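Inositol-1,4,5-trisphosphate 5-phosphatase 1 (Schizosaccharomyces pombe, PDB 1I9Z) removes the 5-phosphate from soluble and lipid inositol phosphates, work done by this catalytic domain, and so controls phosphoinositide levels in membrane trafficking and signalling. Local coordinates at residues 26-31 with 47-52; 113-118 with 149-154; 129-134 with 189-194; 294-299 with 307-312. One frame throughout, in Å; residues are numbered along the deposited sequence.

Interaction 1 of 4, residues 26-31 with 47-52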
loop_
_atom_site.group_PDB
_atom_site.type_symbol
_atom_site.label_atom_id
_atom_site.label_comp_id
_atom_site.label_asym_id
_atom_site.label_seq_id
_atom_site.Cartn_x
_atom_site.Cartn_y
_atom_site.Cartn_z
ATOM N N LYS A 26 9.026 -7.407 -7.456
ATOM C CA LYS A 26 7.570 -7.659 -7.527
ATOM C C LYS A 26 6.960 -7.526 -6.121
ATOM O O LYS A 26 7.448 -8.145 -5.171
ATOM C CB LYS A 26 7.286 -9.087 -8.017
ATOM C CG LYS A 26 7.720 -9.378 -9.472
ATOM C CD LYS A 26 7.719 -10.899 -9.689
ATOM C CE LYS A 26 7.742 -11.326 -11.196
ATOM N NZ LYS A 26 6.344 -11.712 -11.721
ATOM N N ILE A 27 5.889 -6.747 -6.008
ATOM C CA ILE A 27 5.281 -6.486 -4.709
ATOM C C ILE A 27 3.799 -6.819 -4.733
ATOM O O ILE A 27 3.073 -6.408 -5.641
ATOM C CB ILE A 27 5.443 -5.012 -4.317
ATOM C CG1 ILE A 27 6.935 -4.655 -4.245
ATOM C CG2 ILE A 27 4.724 -4.787 -2.952
ATOM C CD1 ILE A 27 7.224 -3.127 -4.018
ATOM N N PHE A 28 3.356 -7.581 -3.757
ATOM C CA PHE A 28 1.954 -8.040 -3.676
ATOM C C PHE A 28 1.350 -7.360 -2.467
ATOM O O PHE A 28 1.876 -7.514 -1.344
ATOM C CB PHE A 28 1.911 -9.559 -3.457
ATOM C CG PHE A 28 0.521 -10.161 -3.588
ATOM C CD1 PHE A 28 0.121 -10.768 -4.809
ATOM C CD2 PHE A 28 -0.393 -10.165 -2.505
ATOM C CE1 PHE A 28 -1.140 -11.356 -4.959
ATOM C CE2 PHE A 28 -1.682 -10.751 -2.632
ATOM C CZ PHE A 28 -2.060 -11.355 -3.899
ATOM N N VAL A 29 0.290 -6.591 -2.667
ATOM C CA VAL A 29 -0.342 -5.840 -1.602
ATOM C C VAL A 29 -1.726 -6.402 -1.406
ATOM O O VAL A 29 -2.496 -6.525 -2.350
ATOM C CB VAL A 29 -0.426 -4.314 -1.918
ATOM C CG1 VAL A 29 -1.207 -3.541 -0.771
ATOM C CG2 VAL A 29 0.949 -3.737 -2.074
ATOM N N ALA A 30 -2.011 -6.770 -0.170
ATOM C CA ALA A 30 -3.247 -7.422 0.191
ATOM C C ALA A 30 -3.921 -6.755 1.380
ATOM O O ALA A 30 -3.277 -6.468 2.377
ATOM C CB ALA A 30 -2.931 -8.949 0.569
ATOM N N SER A 31 -5.244 -6.619 1.284
ATOM C CA SER A 31 -6.050 -5.974 2.310
ATOM C C SER A 31 -7.312 -6.778 2.661
ATOM O O SER A 31 -8.019 -7.307 1.755
ATOM C CB SER A 31 -6.452 -4.546 1.842
ATOM O OG SER A 31 -6.920 -3.833 2.956
ATOM N N LEU A 47 -4.065 -14.762 -1.400
ATOM C CA LEU A 47 -2.652 -14.498 -1.520
ATOM C C LEU A 47 -1.953 -15.094 -2.739
ATOM O O LEU A 47 -0.881 -14.600 -3.121
ATOM C CB LEU A 47 -1.952 -14.942 -0.211
ATOM C CG LEU A 47 -1.704 -13.890 0.916
ATOM C CD1 LEU A 47 -2.581 -12.618 0.817
ATOM C CD2 LEU A 47 -1.790 -14.523 2.295
ATOM N N PHE A 48 -2.525 -16.151 -3.354
ATOM C CA PHE A 48 -1.888 -16.735 -4.577
ATOM C C PHE A 48 -3.010 -16.800 -5.630
ATOM O O PHE A 48 -3.342 -17.868 -6.168
ATOM C CB PHE A 48 -1.395 -18.137 -4.237
ATOM C CG PHE A 48 -0.523 -18.161 -3.014
ATOM C CD1 PHE A 48 -0.787 -19.043 -1.980
ATOM C CD2 PHE A 48 0.606 -17.349 -2.957
ATOM C CE1 PHE A 48 0.108 -19.122 -0.866
ATOM C CE2 PHE A 48 1.491 -17.402 -1.884
ATOM C CZ PHE A 48 1.236 -18.293 -0.838
ATOM N N PRO A 49 -3.616 -15.651 -5.914
ATOM C CA PRO A 49 -4.724 -15.577 -6.869
ATOM C C PRO A 49 -4.415 -15.798 -8.302
ATOM O O PRO A 49 -5.295 -16.245 -9.066
ATOM C CB PRO A 49 -5.245 -14.169 -6.667
ATOM C CG PRO A 49 -3.899 -13.404 -6.559
ATOM C CD PRO A 49 -3.147 -14.291 -5.551
ATOM N N GLU A 50 -3.195 -15.463 -8.693
ATOM C CA GLU A 50 -2.830 -15.584 -10.106
ATOM C C GLU A 50 -1.972 -16.786 -10.317
ATOM O O GLU A 50 -1.476 -17.383 -9.355
ATOM C CB GLU A 50 -2.051 -14.330 -10.611
ATOM C CG GLU A 50 -1.072 -13.644 -9.596
ATOM C CD GLU A 50 -0.173 -14.638 -8.796
ATOM O OE1 GLU A 50 0.653 -15.331 -9.453
ATOM O OE2 GLU A 50 -0.295 -14.729 -7.525
ATOM N N ASN A 51 -1.805 -17.115 -11.590
ATOM C CA ASN A 51 -0.951 -18.202 -11.998
ATOM C C ASN A 51 0.335 -17.499 -12.391
ATOM O O ASN A 51 0.711 -17.525 -13.553
ATOM C CB ASN A 51 -1.548 -18.891 -13.214
ATOM C CG ASN A 51 -0.968 -20.234 -13.434
ATOM O OD1 ASN A 51 -1.061 -21.103 -12.559
ATOM N ND2 ASN A 51 -0.354 -20.440 -14.607
ATOM N N THR A 52 0.987 -16.830 -11.438
ATOM C CA THR A 52 2.230 -16.100 -11.732
ATOM C C THR A 52 3.278 -16.339 -10.632
ATOM O O THR A 52 2.983 -16.961 -9.606
ATOM C CB THR A 52 1.994 -14.575 -11.899
ATOM O OG1 THR A 52 1.939 -13.950 -10.609
ATOM C CG2 THR A 52 0.684 -14.317 -12.655
#
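F28 meets the loop with the far end of its ring. The carbonyl oxygen of L47 stands over one face near the rim, with F28 CZ and L47 O 3.5 Å apart. CG of F28 is anti to the backbone N (chi1 -170°), which carries the ring off the strand toward the loop. P49 comes from the opposite direction: its CD packs 3.5 Å from F28 CZ, and its CG lies in the ring plane at the edge. L47 adds a methyl group, its CD1 4.0 Å from F28 CE2.

The strand belongs to the six-stranded sheet of the DNase I-like sandwich, and residues 47-52 lead from helix 44-47 back to the neighbouring strand 57-63. Y58 and Y310 also meet the F28 ring, and T312 and A55 touch this side chain too, so a large flat aromatic residue suits a place lined largely by rings and aliphatic carbons.

Two residues on, A30 points the same way, toward the loop, and is small enough for the leucine to settle against the strand, its CB 3.7 Å from L47 CD1.

Interaction 2 of 4, residues 113-118 with 149-154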
loop_
_atom_site.group_PDB
_atom_site.type_symbol
_atom_site.label_atom_id
_atom_site.label_comp_id
_atom_site.label_asym_id
_atom_site.label_seq_id
_atom_site.Cartn_x
_atom_site.Cartn_y
_atom_site.Cartn_z
ATOM N N THR A 113 -6.394 -2.708 13.535
ATOM C CA THR A 113 -5.725 -2.530 12.253
ATOM C C THR A 113 -4.291 -3.008 12.365
ATOM O O THR A 113 -3.623 -2.633 13.344
ATOM C CB THR A 113 -5.770 -1.015 11.867
ATOM O OG1 THR A 113 -7.142 -0.612 11.819
ATOM C CG2 THR A 113 -5.056 -0.784 10.529
ATOM N N ALA A 114 -3.828 -3.852 11.417
ATOM C CA ALA A 114 -2.435 -4.296 11.477
ATOM C C ALA A 114 -1.794 -4.360 10.089
ATOM O O ALA A 114 -2.470 -4.583 9.070
ATOM C CB ALA A 114 -2.335 -5.688 12.171
ATOM N N LEU A 115 -0.495 -4.176 10.059
ATOM C CA LEU A 115 0.266 -4.215 8.809
ATOM C C LEU A 115 1.435 -5.163 9.046
ATOM O O LEU A 115 2.123 -5.081 10.069
ATOM C CB LEU A 115 0.840 -2.792 8.462
ATOM C CG LEU A 115 1.577 -2.721 7.117
ATOM C CD1 LEU A 115 0.531 -2.968 5.927
ATOM C CD2 LEU A 115 2.286 -1.303 6.999
ATOM N N MET A 116 1.635 -6.105 8.140
ATOM C CA MET A 116 2.766 -6.990 8.309
ATOM C C MET A 116 3.410 -7.152 6.949
ATOM O O MET A 116 2.702 -7.280 5.901
ATOM C CB MET A 116 2.307 -8.350 8.886
ATOM C CG MET A 116 1.222 -8.986 8.069
ATOM S SD MET A 116 0.469 -10.477 8.964
ATOM C CE MET A 116 -0.405 -9.797 10.204
ATOM N N ILE A 117 4.746 -7.152 6.939
ATOM C CA ILE A 117 5.466 -7.223 5.673
ATOM C C ILE A 117 6.433 -8.426 5.678
ATOM O O ILE A 117 7.193 -8.620 6.652
ATOM C CB ILE A 117 6.236 -5.883 5.449
ATOM C CG1 ILE A 117 5.223 -4.714 5.280
ATOM C CG2 ILE A 117 7.126 -6.026 4.128
ATOM C CD1 ILE A 117 5.897 -3.373 4.893
ATOM N N PHE A 118 6.308 -9.270 4.639
ATOM C CA PHE A 118 7.172 -10.434 4.465
ATOM C C PHE A 118 8.008 -10.291 3.196
ATOM O O PHE A 118 7.547 -9.697 2.213
ATOM C CB PHE A 118 6.340 -11.695 4.338
ATOM C CG PHE A 118 5.489 -11.981 5.528
ATOM C CD1 PHE A 118 4.219 -11.408 5.655
ATOM C CD2 PHE A 118 5.945 -12.853 6.517
ATOM C CE1 PHE A 118 3.430 -11.714 6.762
ATOM C CE2 PHE A 118 5.139 -13.152 7.621
ATOM C CZ PHE A 118 3.904 -12.578 7.725
ATOM N N VAL A 149 -1.569 2.300 10.205
ATOM C CA VAL A 149 -0.298 1.650 10.601
ATOM C C VAL A 149 0.598 1.744 9.373
ATOM O O VAL A 149 0.157 1.441 8.242
ATOM C CB VAL A 149 -0.515 0.148 10.944
ATOM C CG1 VAL A 149 0.844 -0.501 11.306
ATOM C CG2 VAL A 149 -1.490 0.059 12.126
ATOM N N ALA A 150 1.836 2.177 9.575
ATOM C CA ALA A 150 2.767 2.326 8.477
ATOM C C ALA A 150 4.188 1.753 8.738
ATOM O O ALA A 150 4.709 1.797 9.882
ATOM C CB ALA A 150 2.864 3.868 8.085
ATOM N N ILE A 151 4.748 1.142 7.698
ATOM C CA ILE A 151 6.121 0.648 7.739
ATOM C C ILE A 151 6.818 1.109 6.431
ATOM O O ILE A 151 6.252 0.981 5.338
ATOM C CB ILE A 151 6.129 -0.889 7.835
ATOM C CG1 ILE A 151 5.521 -1.291 9.217
ATOM C CG2 ILE A 151 7.583 -1.379 7.690
ATOM C CD1 ILE A 151 5.063 -2.842 9.267
ATOM N N ARG A 152 8.035 1.634 6.558
ATOM C CA ARG A 152 8.810 2.086 5.417
ATOM C C ARG A 152 10.191 1.427 5.500
ATOM O O ARG A 152 10.598 0.876 6.545
ATOM C CB ARG A 152 8.920 3.620 5.415
ATOM C CG ARG A 152 9.757 4.278 6.629
ATOM C CD ARG A 152 11.299 4.185 6.466
ATOM N NE ARG A 152 11.730 4.851 5.227
ATOM C CZ ARG A 152 12.889 4.651 4.586
ATOM N NH1 ARG A 152 13.110 5.306 3.436
ATOM N NH2 ARG A 152 13.838 3.843 5.090
ATOM N N PHE A 153 10.891 1.431 4.370
ATOM C CA PHE A 153 12.214 0.837 4.341
ATOM C C PHE A 153 12.892 1.222 3.017
ATOM O O PHE A 153 12.235 1.686 2.048
ATOM C CB PHE A 153 12.143 -0.713 4.503
ATOM C CG PHE A 153 11.331 -1.443 3.448
ATOM C CD1 PHE A 153 11.917 -1.843 2.258
ATOM C CD2 PHE A 153 9.967 -1.714 3.647
ATOM C CE1 PHE A 153 11.173 -2.506 1.260
ATOM C CE2 PHE A 153 9.196 -2.377 2.675
ATOM C CZ PHE A 153 9.784 -2.780 1.478
ATOM N N ASP A 154 14.203 1.033 2.968
ATOM C CA ASP A 154 14.885 1.306 1.707
ATOM C C ASP A 154 15.203 -0.065 1.160
ATOM O O ASP A 154 15.525 -0.985 1.935
ATOM C CB ASP A 154 16.174 2.096 1.953
ATOM C CG ASP A 154 15.894 3.441 2.434
ATOM O OD1 ASP A 154 15.148 4.140 1.732
ATOM O OD2 ASP A 154 16.368 3.841 3.510
#
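D154 OD2 takes hydrogen bonds from two residues: from R152 NH2 at 3.0 Å, and from N129 ND2 of the adjoining strand. The guanidinium grips end-on, since R152 NH1 also reaches D154 OD1 at 2.9 Å; OD2 is met from well above the carboxylate plane (69°). Further bonds from R152, to N129 O and H199, help fix this buried cation on the side of strand 147-155 turned away from residues 113-118.

The other side of that strand belongs to the core of the DNase I-like beta sandwich, where the two sheets pack face to face. The two segments run nearly parallel, 17° apart with axes 6.7 Å from each other, too far for backbone pairing, and the space between is filled by aliphatic side chains. V149 branches both ways: CG2 slides past the threonine methyl to lie 3.6 Å from T113 O, while CG1 packs 3.7 Å from L115 CB. Shortening it to an alanine would probably open a gap beside T113 and L115 and let the leucine shift.

L115 extends anti to the backbone N (chi1 -176°), and this sends CD2 across to the opposite backbone, 3.5 Å from I151 N, alongside the isoleucine side chain passing the other way. Branched and flexible aliphatic groups suit such an apolar interface because they interdigitate without needing polar partners. I117 and I151 instead meet tip to tip, CD1 of I117 to CG2 of I151 at 3.8 Å. Beyond them, I117 CD1 touches the edge of the phenylalanine ring, 4.1 Å from F153 CE2.

Interaction 3 of 4, residues 129-134 with 189-194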
loop_
_atom_site.group_PDB
_atom_site.type_symbol
_atom_site.label_atom_id
_atom_site.label_comp_id
_atom_site.label_asym_id
_atom_site.label_seq_id
_atom_site.Cartn_x
_atom_site.Cartn_y
_atom_site.Cartn_z
ATOM N N ASN A 129 17.069 0.342 7.034
ATOM C CA ASN A 129 16.339 1.469 7.626
ATOM C C ASN A 129 14.815 1.236 7.738
ATOM O O ASN A 129 13.977 2.146 7.443
ATOM C CB ASN A 129 16.614 2.735 6.804
ATOM C CG ASN A 129 18.120 2.934 6.542
ATOM O OD1 ASN A 129 18.903 2.853 7.480
ATOM N ND2 ASN A 129 18.517 3.169 5.267
ATOM N N VAL A 130 14.448 0.040 8.197
ATOM C CA VAL A 130 13.058 -0.267 8.383
ATOM C C VAL A 130 12.539 0.508 9.603
ATOM O O VAL A 130 13.124 0.418 10.708
ATOM C CB VAL A 130 12.846 -1.769 8.649
ATOM C CG1 VAL A 130 11.396 -2.034 8.840
ATOM C CG2 VAL A 130 13.430 -2.649 7.508
ATOM N N GLU A 131 11.433 1.256 9.420
ATOM C CA GLU A 131 10.834 2.021 10.491
ATOM C C GLU A 131 9.348 1.840 10.487
ATOM O O GLU A 131 8.757 1.559 9.423
ATOM C CB GLU A 131 11.163 3.517 10.363
ATOM C CG GLU A 131 12.708 3.725 10.379
ATOM C CD GLU A 131 13.157 5.168 10.093
ATOM O OE1 GLU A 131 12.319 6.033 9.873
ATOM O OE2 GLU A 131 14.372 5.414 10.056
ATOM N N GLY A 132 8.725 1.958 11.655
ATOM C CA GLY A 132 7.277 1.828 11.663
ATOM C C GLY A 132 6.645 2.842 12.574
ATOM O O GLY A 132 7.314 3.360 13.501
ATOM N N THR A 133 5.364 3.139 12.320
ATOM C CA THR A 133 4.649 4.034 13.220
ATOM C C THR A 133 3.131 3.856 13.051
ATOM O O THR A 133 2.666 3.049 12.213
ATOM C CB THR A 133 5.072 5.508 12.985
ATOM O OG1 THR A 133 4.571 6.325 14.056
ATOM C CG2 THR A 133 4.533 6.011 11.639
ATOM N N VAL A 134 2.346 4.534 13.872
ATOM C CA VAL A 134 0.893 4.403 13.741
ATOM C C VAL A 134 0.319 5.787 13.995
ATOM O O VAL A 134 1.014 6.647 14.572
ATOM C CB VAL A 134 0.286 3.460 14.849
ATOM C CG1 VAL A 134 0.891 2.066 14.700
ATOM C CG2 VAL A 134 0.478 4.083 16.289
ATOM N N ARG A 189 4.605 9.899 11.489
ATOM C CA ARG A 189 6.001 10.328 11.428
ATOM C C ARG A 189 6.851 9.179 11.881
ATOM O O ARG A 189 6.545 8.583 12.900
ATOM C CB ARG A 189 6.225 11.478 12.383
ATOM C CG ARG A 189 5.638 12.764 11.841
ATOM C CD ARG A 189 6.658 13.387 10.901
ATOM N NE ARG A 189 6.211 14.715 10.495
ATOM C CZ ARG A 189 5.214 14.911 9.644
ATOM N NH1 ARG A 189 4.588 13.876 9.105
ATOM N NH2 ARG A 189 4.818 16.136 9.359
ATOM N N PHE A 190 7.883 8.855 11.111
ATOM C CA PHE A 190 8.762 7.744 11.515
ATOM C C PHE A 190 9.913 8.322 12.335
ATOM O O PHE A 190 9.706 9.318 12.999
ATOM C CB PHE A 190 9.284 7.021 10.306
ATOM C CG PHE A 190 8.196 6.429 9.425
ATOM C CD1 PHE A 190 7.768 7.125 8.310
ATOM C CD2 PHE A 190 7.682 5.172 9.660
ATOM C CE1 PHE A 190 6.837 6.563 7.393
ATOM C CE2 PHE A 190 6.753 4.602 8.770
ATOM C CZ PHE A 190 6.347 5.324 7.624
ATOM N N ARG A 191 11.102 7.745 12.318
ATOM C CA ARG A 191 12.203 8.340 13.113
ATOM C C ARG A 191 12.642 9.722 12.619
ATOM O O ARG A 191 12.622 10.016 11.397
ATOM C CB ARG A 191 13.417 7.424 13.092
ATOM C CG ARG A 191 13.018 6.026 13.572
ATOM C CD ARG A 191 14.224 5.083 13.769
ATOM N NE ARG A 191 15.146 5.507 14.832
ATOM C CZ ARG A 191 16.408 5.074 14.952
ATOM N NH1 ARG A 191 16.903 4.215 14.074
ATOM N NH2 ARG A 191 17.178 5.491 15.960
ATOM N N ARG A 192 13.041 10.569 13.559
ATOM C CA ARG A 192 13.544 11.895 13.177
ATOM C C ARG A 192 12.582 12.692 12.296
ATOM O O ARG A 192 13.025 13.412 11.378
ATOM C CB ARG A 192 14.864 11.766 12.425
ATOM C CG ARG A 192 15.851 10.802 13.088
ATOM C CD ARG A 192 17.097 10.581 12.256
ATOM N NE ARG A 192 17.943 11.774 12.215
ATOM C CZ ARG A 192 18.414 12.325 11.094
ATOM N NH1 ARG A 192 18.112 11.786 9.910
ATOM N NH2 ARG A 192 19.206 13.397 11.163
ATOM N N GLY A 193 11.282 12.574 12.578
ATOM C CA GLY A 193 10.303 13.330 11.811
ATOM C C GLY A 193 10.125 12.967 10.351
ATOM O O GLY A 193 9.506 13.721 9.638
ATOM N N ARG A 194 10.661 11.843 9.884
ATOM C CA ARG A 194 10.472 11.447 8.476
ATOM C C ARG A 194 8.948 11.259 8.157
ATOM O O ARG A 194 8.258 10.569 8.901
ATOM C CB ARG A 194 11.195 10.114 8.237
ATOM C CG ARG A 194 11.078 9.590 6.842
ATOM C CD ARG A 194 11.288 8.039 6.800
ATOM N NE ARG A 194 12.561 7.483 7.332
ATOM C CZ ARG A 194 13.733 7.428 6.677
ATOM N NH1 ARG A 194 13.854 7.925 5.433
ATOM N NH2 ARG A 194 14.783 6.798 7.250
HETATM O O HOH W 1 16.125 3.754 10.846
HETATM O O HOH W 2 3.219 8.800 13.914
#
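The edge strand 127-136 of the five-stranded sheet is joined here to the loop between helix 174-187 and strand 201-205, chiefly through the carboxylate of E131. R194 clasps it side-on: NE reaches E131 OE1 at 2.9 Å, and NH2 reaches E131 OE2 at 3.2 Å in an almost straight bond (177°). Both oxygens lie close to the guanidinium plane, yet the two flat groups are turned 56° against each other. From the opposite face of the carboxylate, R191 N donates to E131 OE1 at 3.2 Å. Glutamate suits the place: its extended chain and two oxygens serve both arginine nitrogens and the loop backbone. A water bridges E131 OE2 and, weakly, R191 NH1.

In this DNase I-like sandwich the loop lies against the outer side of the sheet, where F190 also packs on A150 and R152. T133 CG2 sits over the F190 ring as a CH-pi contact, 4.1 Å from its centroid; the hydroxyl, anti to the backbone N (chi1 -168°), is turned instead toward a water shared with R189 N. Putting an alanine in place of E131 would probably leave R194 without its counter-charge and R191 N without its acceptor. G132 lies at the edge of the phenylalanine ring.

Interaction 4 of 4, residues 294-299 with 307-312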
loop_
_atom_site.group_PDB
_atom_site.type_symbol
_atom_site.label_atom_id
_atom_site.label_comp_id
_atom_site.label_asym_id
_atom_site.label_seq_id
_atom_site.Cartn_x
_atom_site.Cartn_y
_atom_site.Cartn_z
ATOM N N HIS A 294 -0.146 -3.733 -11.936
ATOM C CA HIS A 294 -0.594 -4.795 -12.765
ATOM C C HIS A 294 -2.027 -5.174 -12.475
ATOM O O HIS A 294 -2.936 -4.750 -13.201
ATOM C CB HIS A 294 0.366 -5.985 -12.664
ATOM C CG HIS A 294 1.632 -5.764 -13.440
ATOM N ND1 HIS A 294 2.744 -5.143 -12.909
ATOM C CD2 HIS A 294 1.928 -6.000 -14.743
ATOM C CE1 HIS A 294 3.669 -5.007 -13.845
ATOM N NE2 HIS A 294 3.199 -5.519 -14.968
ATOM N N SER A 295 -2.260 -5.910 -11.406
ATOM C CA SER A 295 -3.611 -6.380 -11.071
ATOM C C SER A 295 -4.237 -5.609 -9.917
ATOM O O SER A 295 -3.532 -5.009 -9.084
ATOM C CB SER A 295 -3.575 -7.867 -10.678
ATOM O OG SER A 295 -3.048 -8.631 -11.730
ATOM N N TYR A 296 -5.565 -5.621 -9.874
ATOM C CA TYR A 296 -6.294 -4.980 -8.758
ATOM C C TYR A 296 -7.597 -5.723 -8.714
ATOM O O TYR A 296 -8.493 -5.483 -9.560
ATOM C CB TYR A 296 -6.545 -3.487 -9.062
ATOM C CG TYR A 296 -7.257 -2.667 -7.988
ATOM C CD1 TYR A 296 -7.992 -1.552 -8.330
ATOM C CD2 TYR A 296 -7.087 -2.947 -6.600
ATOM C CE1 TYR A 296 -8.509 -0.682 -7.349
ATOM C CE2 TYR A 296 -7.638 -2.111 -5.616
ATOM C CZ TYR A 296 -8.329 -0.962 -5.990
ATOM O OH TYR A 296 -8.764 -0.055 -5.010
ATOM N N GLN A 297 -7.781 -6.578 -7.718
ATOM C CA GLN A 297 -9.009 -7.393 -7.699
ATOM C C GLN A 297 -9.489 -7.714 -6.286
ATOM O O GLN A 297 -8.698 -7.629 -5.322
ATOM C CB GLN A 297 -8.704 -8.782 -8.310
ATOM C CG GLN A 297 -8.684 -8.885 -9.848
ATOM C CD GLN A 297 -9.935 -8.274 -10.496
ATOM O OE1 GLN A 297 -11.100 -8.465 -10.035
ATOM N NE2 GLN A 297 -9.707 -7.508 -11.558
ATOM N N SER A 298 -10.751 -8.146 -6.203
ATOM C CA SER A 298 -11.324 -8.679 -4.972
ATOM C C SER A 298 -11.279 -10.217 -5.181
ATOM O O SER A 298 -11.137 -10.713 -6.300
ATOM C CB SER A 298 -12.736 -8.188 -4.699
ATOM O OG SER A 298 -13.686 -8.712 -5.603
ATOM N N VAL A 299 -11.340 -10.954 -4.074
ATOM C CA VAL A 299 -11.246 -12.409 -4.135
ATOM C C VAL A 299 -12.388 -13.000 -3.364
ATOM O O VAL A 299 -12.796 -12.495 -2.351
ATOM C CB VAL A 299 -9.877 -12.850 -3.498
ATOM C CG1 VAL A 299 -9.868 -14.353 -3.214
ATOM C CG2 VAL A 299 -8.735 -12.416 -4.465
ATOM N N ARG A 307 -15.220 -8.544 1.279
ATOM C CA ARG A 307 -14.298 -9.423 0.509
ATOM C C ARG A 307 -12.930 -8.827 0.601
ATOM O O ARG A 307 -12.799 -7.593 0.705
ATOM C CB ARG A 307 -14.600 -9.443 -0.987
ATOM C CG ARG A 307 -15.957 -10.050 -1.294
ATOM C CD ARG A 307 -15.813 -11.676 -1.419
ATOM N NE ARG A 307 -17.165 -12.133 -1.670
ATOM C CZ ARG A 307 -18.065 -12.457 -0.755
ATOM N NH1 ARG A 307 -17.796 -12.486 0.567
ATOM N NH2 ARG A 307 -19.350 -12.558 -1.149
ATOM N N PRO A 308 -11.876 -9.666 0.611
ATOM C CA PRO A 308 -10.498 -9.210 0.656
ATOM C C PRO A 308 -10.147 -8.747 -0.769
ATOM O O PRO A 308 -10.849 -9.131 -1.758
ATOM C CB PRO A 308 -9.679 -10.482 1.071
ATOM C CG PRO A 308 -10.546 -11.629 0.623
ATOM C CD PRO A 308 -12.003 -11.145 0.564
ATOM N N ILE A 309 -9.108 -7.913 -0.883
ATOM C CA ILE A 309 -8.661 -7.433 -2.207
ATOM C C ILE A 309 -7.127 -7.489 -2.275
ATOM O O ILE A 309 -6.436 -7.729 -1.252
ATOM C CB ILE A 309 -9.081 -5.954 -2.467
ATOM C CG1 ILE A 309 -8.536 -5.047 -1.364
ATOM C CG2 ILE A 309 -10.599 -5.847 -2.493
ATOM C CD1 ILE A 309 -8.626 -3.501 -1.695
ATOM N N TYR A 310 -6.577 -7.360 -3.479
ATOM C CA TYR A 310 -5.132 -7.281 -3.606
ATOM C C TYR A 310 -4.775 -6.449 -4.831
ATOM O O TYR A 310 -5.630 -6.219 -5.719
ATOM C CB TYR A 310 -4.459 -8.678 -3.705
ATOM C CG TYR A 310 -4.749 -9.393 -5.020
ATOM C CD1 TYR A 310 -3.907 -9.212 -6.125
ATOM C CD2 TYR A 310 -5.884 -10.154 -5.171
ATOM C CE1 TYR A 310 -4.192 -9.805 -7.365
ATOM C CE2 TYR A 310 -6.211 -10.732 -6.429
ATOM C CZ TYR A 310 -5.366 -10.563 -7.491
ATOM O OH TYR A 310 -5.643 -11.196 -8.691
ATOM N N ALA A 311 -3.518 -6.017 -4.887
ATOM C CA ALA A 311 -3.015 -5.299 -6.047
ATOM C C ALA A 311 -1.582 -5.794 -6.210
ATOM O O ALA A 311 -0.931 -6.170 -5.200
ATOM C CB ALA A 311 -3.033 -3.747 -5.796
ATOM N N THR A 312 -1.085 -5.818 -7.464
ATOM C CA THR A 312 0.304 -6.207 -7.688
ATOM C C THR A 312 1.058 -5.069 -8.389
ATOM O O THR A 312 0.466 -4.267 -9.158
ATOM C CB THR A 312 0.402 -7.486 -8.541
ATOM O OG1 THR A 312 -0.352 -7.310 -9.750
ATOM C CG2 THR A 312 -0.135 -8.657 -7.785
HETATM O O HOH W 3 -1.877 -2.712 -9.227
HETATM O O HOH W 4 -2.879 -11.394 -10.579
#
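The strands run antiparallel, 176° apart, with Q297 and Y310 as the hydrogen-bonded pair: Y310 N to Q297 O is 2.8 Å, and Q297 N returns a bond to Y310 O. Non-hydrogen-bonded pairs flank it, Y296 with A311 and S298 with I309. Where H294 and S295 both face T312 there is a beta bulge. H294 N bonds to T312 O, T312 N to S295 O, and the threonine hydroxyl receives S295 N at 2.9 Å. Threonine suits this spot, its OG1 supplying an acceptor for S295 N while T312 O serves H294 N. A water donates to both S295 O and T312 O.

Y310 takes the crowded position between backbone N and carbonyl carbon (chi1 70°), which lays its ring across the neighbouring strand. CE2 lies 3.7 Å from Q297 CB, and V299 CG2 meets the ring edge 3.6 Å from Y310 CE2. S295 CB lies near CE1, on the far rim from CE2.

This is the hairpin of strands 292-298 and 309-320 at one border of the six-stranded sheet; D305, in its connecting turn, belongs to the inositol bisphosphate pocket. On the sheet face of Y296, I309 and A311, the tyrosine ring stands beside A311, with CD2 4.2 Å from A311 CB, and its hydroxyl bonds to E252 and I285 N. At the turn end, V299 N bonds to P308 O, while V299 O lies 3.3 Å from R307 CD. The guanidinium of R307 bonds to T267 O and makes cation-pi contacts with F263 and Y302.

In the fold
Interaction 2 is the central core contact, an apolar layer between the two sheets of the sandwich. Interaction 3 backs onto it from the outside: strand 147-155 of interaction 2 and strand 127-136 of interaction 3 are neighbours in one sheet, and A150 O probably accepts from T133 N, but at this more exposed border charge pairing and waters replace aliphatic packing. Interactions 1 and 4 lie together in the other sheet, joined by probable backbone hydrogen bonds between strands 20-33 and 309-320 and by P49 packing on Y310. Interaction 1 is buried and held mainly by apolar packing, with no hydrogen bond across it, whereas interaction 4, at a sheet edge, relies chiefly on backbone hydrogen bonds, helped by a threonine hydroxyl and the packing of Y310.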